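Local coordinates for protein peptidyl-tRNA hydrolase (Sulfolobus solfataricus, PDB 1XTY) that hydrolyses the ester bond of N-acyl-aminoacyl-tRNAs, probably recycling peptidyl-tRNAs that drop off the ribosome during protein synthesis, at residues V32-S37 against I102-E107; E75-P80 against D111-D116. All blocks are in the same frame, centred on the assembly; numbering follows the deposited sequence.

Contact 1: V32-S37 against I102-E107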
loop_
_atom_site.group_PDB
_atom_site.type_symbol
_atom_site.label_atom_id
_atom_site.label_comp_id
_atom_site.label_asym_id
_atom_site.label_seq_id
_atom_site.Cartn_x
_atom_site.Cartn_y
_atom_site.Cartn_z
ATOM N N VAL A 32 7.036 -4.416 6.809
ATOM C CA VAL A 32 8.462 -4.341 7.101
ATOM C C VAL A 32 8.752 -4.416 8.607
ATOM O O VAL A 32 9.726 -5.049 9.027
ATOM C CB VAL A 32 9.080 -3.055 6.501
ATOM C CG1 VAL A 32 10.534 -2.905 6.947
ATOM C CG2 VAL A 32 9.011 -3.130 4.976
ATOM N N SER A 33 7.901 -3.796 9.420
ATOM C CA SER A 33 8.102 -3.825 10.870
ATOM C C SER A 33 7.951 -5.253 11.411
ATOM O O SER A 33 8.637 -5.649 12.355
ATOM C CB SER A 33 7.103 -2.900 11.570
ATOM O OG SER A 33 5.787 -3.422 11.501
ATOM N N ILE A 34 7.052 -6.021 10.805
ATOM C CA ILE A 34 6.822 -7.401 11.225
ATOM C C ILE A 34 7.998 -8.287 10.820
ATOM O O ILE A 34 8.492 -9.090 11.614
ATOM C CB ILE A 34 5.521 -7.941 10.604
ATOM C CG1 ILE A 34 4.326 -7.201 11.210
ATOM C CG2 ILE A 34 5.416 -9.451 10.809
ATOM C CD1 ILE A 34 3.013 -7.485 10.513
ATOM N N ILE A 35 8.445 -8.138 9.579
ATOM C CA ILE A 35 9.566 -8.917 9.074
ATOM C C ILE A 35 10.833 -8.651 9.887
ATOM O O ILE A 35 11.622 -9.567 10.142
ATOM C CB ILE A 35 9.830 -8.593 7.586
ATOM C CG1 ILE A 35 8.672 -9.117 6.738
ATOM C CG2 ILE A 35 11.147 -9.214 7.129
ATOM C CD1 ILE A 35 8.733 -8.690 5.281
ATOM N N ASN A 36 11.022 -7.401 10.295
ATOM C CA ASN A 36 12.190 -7.014 11.079
ATOM C C ASN A 36 12.042 -7.310 12.572
ATOM O O ASN A 36 12.976 -7.096 13.342
ATOM C CB ASN A 36 12.492 -5.525 10.898
ATOM C CG ASN A 36 13.016 -5.198 9.513
ATOM O OD1 ASN A 36 13.523 -6.069 8.809
ATOM N ND2 ASN A 36 12.911 -3.933 9.124
ATOM N N SER A 37 10.874 -7.791 12.982
ATOM C CA SER A 37 10.651 -8.103 14.392
ATOM C C SER A 37 11.089 -9.531 14.700
ATOM O O SER A 37 11.563 -10.256 13.825
ATOM C CB SER A 37 9.172 -7.973 14.744
ATOM O OG SER A 37 8.448 -9.103 14.280
ATOM N N ILE A 102 -3.364 -1.536 11.000
ATOM C CA ILE A 102 -3.409 -2.540 12.059
ATOM C C ILE A 102 -3.353 -3.942 11.455
ATOM O O ILE A 102 -4.070 -4.243 10.500
ATOM C CB ILE A 102 -4.708 -2.428 12.902
ATOM C CG1 ILE A 102 -4.806 -1.041 13.541
ATOM C CG2 ILE A 102 -4.718 -3.494 13.979
ATOM C CD1 ILE A 102 -6.132 -0.791 14.262
ATOM N N GLY A 103 -2.497 -4.794 12.006
ATOM C CA GLY A 103 -2.392 -6.150 11.503
ATOM C C GLY A 103 -1.217 -6.376 10.567
ATOM O O GLY A 103 -0.255 -5.604 10.576
ATOM N N PRO A 104 -1.275 -7.424 9.726
ATOM C CA PRO A 104 -2.400 -8.362 9.649
ATOM C C PRO A 104 -2.593 -9.215 10.903
ATOM O O PRO A 104 -1.645 -9.493 11.638
ATOM C CB PRO A 104 -2.067 -9.200 8.414
ATOM C CG PRO A 104 -0.579 -9.203 8.400
ATOM C CD PRO A 104 -0.221 -7.781 8.759
ATOM N N ALA A 105 -3.837 -9.616 11.141
ATOM C CA ALA A 105 -4.170 -10.438 12.298
ATOM C C ALA A 105 -5.587 -10.992 12.123
ATOM O O ALA A 105 -6.320 -10.553 11.241
ATOM C CB ALA A 105 -4.090 -9.601 13.569
ATOM N N PRO A 106 -5.985 -11.970 12.956
ATOM C CA PRO A 106 -7.333 -12.552 12.860
ATOM C C PRO A 106 -8.369 -11.434 12.765
ATOM O O PRO A 106 -8.387 -10.527 13.594
ATOM C CB PRO A 106 -7.451 -13.345 14.156
ATOM C CG PRO A 106 -6.058 -13.846 14.347
ATOM C CD PRO A 106 -5.213 -12.617 14.033
ATOM N N GLU A 107 -9.239 -11.496 11.764
ATOM C CA GLU A 107 -10.215 -10.429 11.582
ATOM C C GLU A 107 -11.135 -10.170 12.770
ATOM O O GLU A 107 -11.542 -9.031 12.997
ATOM C CB GLU A 107 -11.046 -10.668 10.321
ATOM C CG GLU A 107 -11.906 -11.900 10.338
ATOM C CD GLU A 107 -12.632 -12.077 9.020
ATOM O OE1 GLU A 107 -13.342 -11.134 8.607
ATOM O OE2 GLU A 107 -12.491 -13.151 8.400
#

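Contact 2: E75-P80 against D111-D116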
loop_
_atom_site.group_PDB
_atom_site.type_symbol
_atom_site.label_atom_id
_atom_site.label_comp_id
_atom_site.label_asym_id
_atom_site.label_seq_id
_atom_site.Cartn_x
_atom_site.Cartn_y
_atom_site.Cartn_z
ATOM N N GLU A 75 -2.189 -1.521 20.497
ATOM C CA GLU A 75 -0.974 -1.633 21.293
ATOM C C GLU A 75 -1.158 -2.494 22.544
ATOM O O GLU A 75 -0.339 -3.368 22.839
ATOM C CB GLU A 75 -0.504 -0.222 21.675
ATOM C CG GLU A 75 0.613 -0.162 22.693
ATOM C CD GLU A 75 0.109 -0.140 24.121
ATOM O OE1 GLU A 75 -0.685 0.766 24.463
ATOM O OE2 GLU A 75 0.513 -1.021 24.905
ATOM N N THR A 76 -2.240 -2.243 23.272
ATOM C CA THR A 76 -2.531 -2.985 24.490
ATOM C C THR A 76 -2.706 -4.469 24.190
ATOM O O THR A 76 -2.329 -5.319 24.991
ATOM C CB THR A 76 -3.817 -2.454 25.163
ATOM O OG1 THR A 76 -3.636 -1.076 25.521
ATOM C CG2 THR A 76 -4.134 -3.262 26.414
ATOM N N MET A 77 -3.274 -4.771 23.027
ATOM C CA MET A 77 -3.505 -6.155 22.628
ATOM C C MET A 77 -2.333 -6.760 21.872
ATOM O O MET A 77 -2.436 -7.852 21.308
ATOM C CB MET A 77 -4.779 -6.241 21.795
ATOM C CG MET A 77 -5.984 -5.723 22.546
ATOM S SD MET A 77 -7.523 -6.088 21.728
ATOM C CE MET A 77 -7.505 -4.889 20.499
ATOM N N ASN A 78 -1.217 -6.039 21.869
ATOM C CA ASN A 78 0.001 -6.492 21.217
ATOM C C ASN A 78 -0.160 -6.880 19.752
ATOM O O ASN A 78 0.322 -7.925 19.323
ATOM C CB ASN A 78 0.600 -7.659 22.005
ATOM C CG ASN A 78 0.986 -7.263 23.421
ATOM O OD1 ASN A 78 1.819 -6.376 23.626
ATOM N ND2 ASN A 78 0.381 -7.919 24.405
ATOM N N LEU A 79 -0.840 -6.030 18.993
ATOM C CA LEU A 79 -1.039 -6.251 17.565
ATOM C C LEU A 79 -0.132 -5.272 16.828
ATOM O O LEU A 79 0.211 -4.214 17.362
ATOM C CB LEU A 79 -2.490 -5.969 17.164
ATOM C CG LEU A 79 -3.602 -6.825 17.778
ATOM C CD1 LEU A 79 -4.943 -6.406 17.183
ATOM C CD2 LEU A 79 -3.337 -8.296 17.497
ATOM N N PRO A 80 0.275 -5.613 15.595
ATOM C CA PRO A 80 1.142 -4.715 14.829
ATOM C C PRO A 80 0.332 -3.490 14.428
ATOM O O PRO A 80 -0.840 -3.615 14.065
ATOM C CB PRO A 80 1.520 -5.546 13.595
ATOM C CG PRO A 80 1.204 -6.968 13.979
ATOM C CD PRO A 80 -0.016 -6.841 14.838
ATOM N N ASP A 111 -11.438 -6.856 14.598
ATOM C CA ASP A 111 -12.774 -6.277 14.711
ATOM C C ASP A 111 -13.060 -5.781 16.120
ATOM O O ASP A 111 -13.891 -4.899 16.311
ATOM C CB ASP A 111 -13.855 -7.288 14.310
ATOM C CG ASP A 111 -13.976 -7.453 12.809
ATOM O OD1 ASP A 111 -13.919 -6.433 12.092
ATOM O OD2 ASP A 111 -14.145 -8.601 12.347
ATOM N N SER A 112 -12.380 -6.351 17.112
ATOM C CA SER A 112 -12.588 -5.918 18.485
ATOM C C SER A 112 -11.996 -4.517 18.639
ATOM O O SER A 112 -11.948 -3.967 19.744
ATOM C CB SER A 112 -11.927 -6.890 19.473
ATOM O OG SER A 112 -10.515 -6.877 19.366
ATOM N N ILE A 113 -11.559 -3.950 17.514
ATOM C CA ILE A 113 -10.967 -2.612 17.471
ATOM C C ILE A 113 -11.643 -1.701 16.450
ATOM O O ILE A 113 -11.938 -0.545 16.741
ATOM C CB ILE A 113 -9.479 -2.647 17.066
ATOM C CG1 ILE A 113 -8.691 -3.570 17.986
ATOM C CG2 ILE A 113 -8.903 -1.237 17.109
ATOM C CD1 ILE A 113 -7.226 -3.685 17.606
ATOM N N THR A 114 -11.874 -2.225 15.250
ATOM C CA THR A 114 -12.467 -1.434 14.174
ATOM C C THR A 114 -13.768 -1.974 13.583
ATOM O O THR A 114 -14.160 -1.579 12.487
ATOM C CB THR A 114 -11.467 -1.275 13.015
ATOM O OG1 THR A 114 -11.222 -2.558 12.420
ATOM C CG2 THR A 114 -10.146 -0.700 13.521
ATOM N N GLY A 115 -14.442 -2.864 14.301
ATOM C CA GLY A 115 -15.679 -3.425 13.786
ATOM C C GLY A 115 -16.844 -2.455 13.654
ATOM O O GLY A 115 -17.877 -2.805 13.081
ATOM N N ASP A 116 -16.682 -1.236 14.158
ATOM C CA ASP A 116 -17.749 -0.235 14.117
ATOM C C ASP A 116 -17.510 0.906 13.133
ATOM O O ASP A 116 -18.220 1.912 13.166
ATOM C CB ASP A 116 -17.940 0.360 15.517
ATOM C CG ASP A 116 -16.681 1.045 16.038
ATOM O OD1 ASP A 116 -15.594 0.439 15.935
ATOM O OD2 ASP A 116 -16.773 2.185 16.551
#

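Contact 1: V32-S37 against I102-E107
Ile34 reaches with its outermost methyl to the Gly103-Pro104 peptide, where the last turn of helix 16-35 packs against a corner in strand 97-106 of the mixed sheet of the PTH2 fold. Ile34 CD1 packs on Pro104 CD at 3.7 Å, meeting the pyrrolidine at that one ring atom, and Ile34 CD1 is also 3.8 Å from Gly103 O. The peptide between Gly103 and Pro104 is cis, which brings the glycine carbonyl oxygen and the proline CD to one side of the C-N bond; that pair forms the surface on which the methyl rests. With CG1 anti to the carbonyl carbon (chi1 -68°) and CD1 continuing in an extended line, the isoleucine carries its methyl across to the strand; no hydrogen bond links the two segments. Ile34 CA remains 9.3 Å from Gly103 CA, and the contact is small and buried. Gly103 has a positive phi of 100°, a conformation that suits a residue without a side chain at a point where the chain turns. At the corner, the pyrrolidine of Pro104 also touches Trp49 of helix 40-51 and Ile2 and Met4 of strand 2-9, while Leu46 flanks Ile34. The helix has a second role on a different face: Val32 packs on Val31 of the second subunit and Ile35 on Ile35 of the second subunit, so this end of the helix joins the dimer interface to the sheet of its own subunit. The helix finishes at a doubly gripped carbonyl: Ile34 O accepts Ser37 N at 3.0 Å and also Ser37 OG at 2.7 Å, the hydroxyl standing 17° from the carbonyl plane.

Contact 2: E75-P80 against D111-D116
Met77 lays its thioether end against the outer half of Ile113, where the C-terminal ends of helices 64-76 and 107-114 meet beside the mixed sheet of the alpha/beta PTH2 fold. The exact placement of the methionine methyl is doubtful, since the model sets it too close to the isoleucine, but the overlap of the two side chains remains. CG of Met77 stands anti to the carbonyl carbon (chi1 -58°), and the chain runs out from there toward helix 107-114. The sulfur also passes Ser112, with Met77 SD 3.9 Å from Ser112 OG. This is a packing contact; the hydrogen bond of the serine hydroxyl is with Leu109 O, within its own helix. From another direction Leu79 approaches Ile113 tip to tip, Leu79 CD1 lying 3.6 Å from Ile113 CD1, so the isoleucine end is shared by two side chains of one loop. Ile113 is buried further by Arg70, Lys73 and Ala74 of helix 64-76, whereas Leu79 also touches Trp45 of helix 40-51. The contact thus runs from a buried apolar part at Leu79 to the exposed Ser112. A Schellman motif ends helix 64-76 between Met77 and Leu79, with Asn78 (phi 54°) as the C-prime residue, a turn consistent with both neighbours facing the same partner. Its two backbone bonds run from Leu79 N to Ala74 O and, within that span, from Asn78 N to Glu75 O at 3.0 Å.

From the N terminus the segments come in the order 32-37, 75-80, 102-107 and 111-116, so the loops closed by contacts 1 and 2 cross. Contact 1 ties the end of helix 16-35 to strand 97-106; contact 2 ties the end of helix 64-76 to helix 107-114, which follows that strand directly. Their centres lie 12 Å apart, and Pro80 connects them: Pro80 O probably accepts a hydrogen bond from Gly103 N at 2.9 Å, and Pro80 CB packs 3.9 Å from Ile34 CD1. Ile102 CD1 adds a contact with Ile113 CG2 at 4.0 Å. The strand and the helix after it thus each receive the end of an earlier helix.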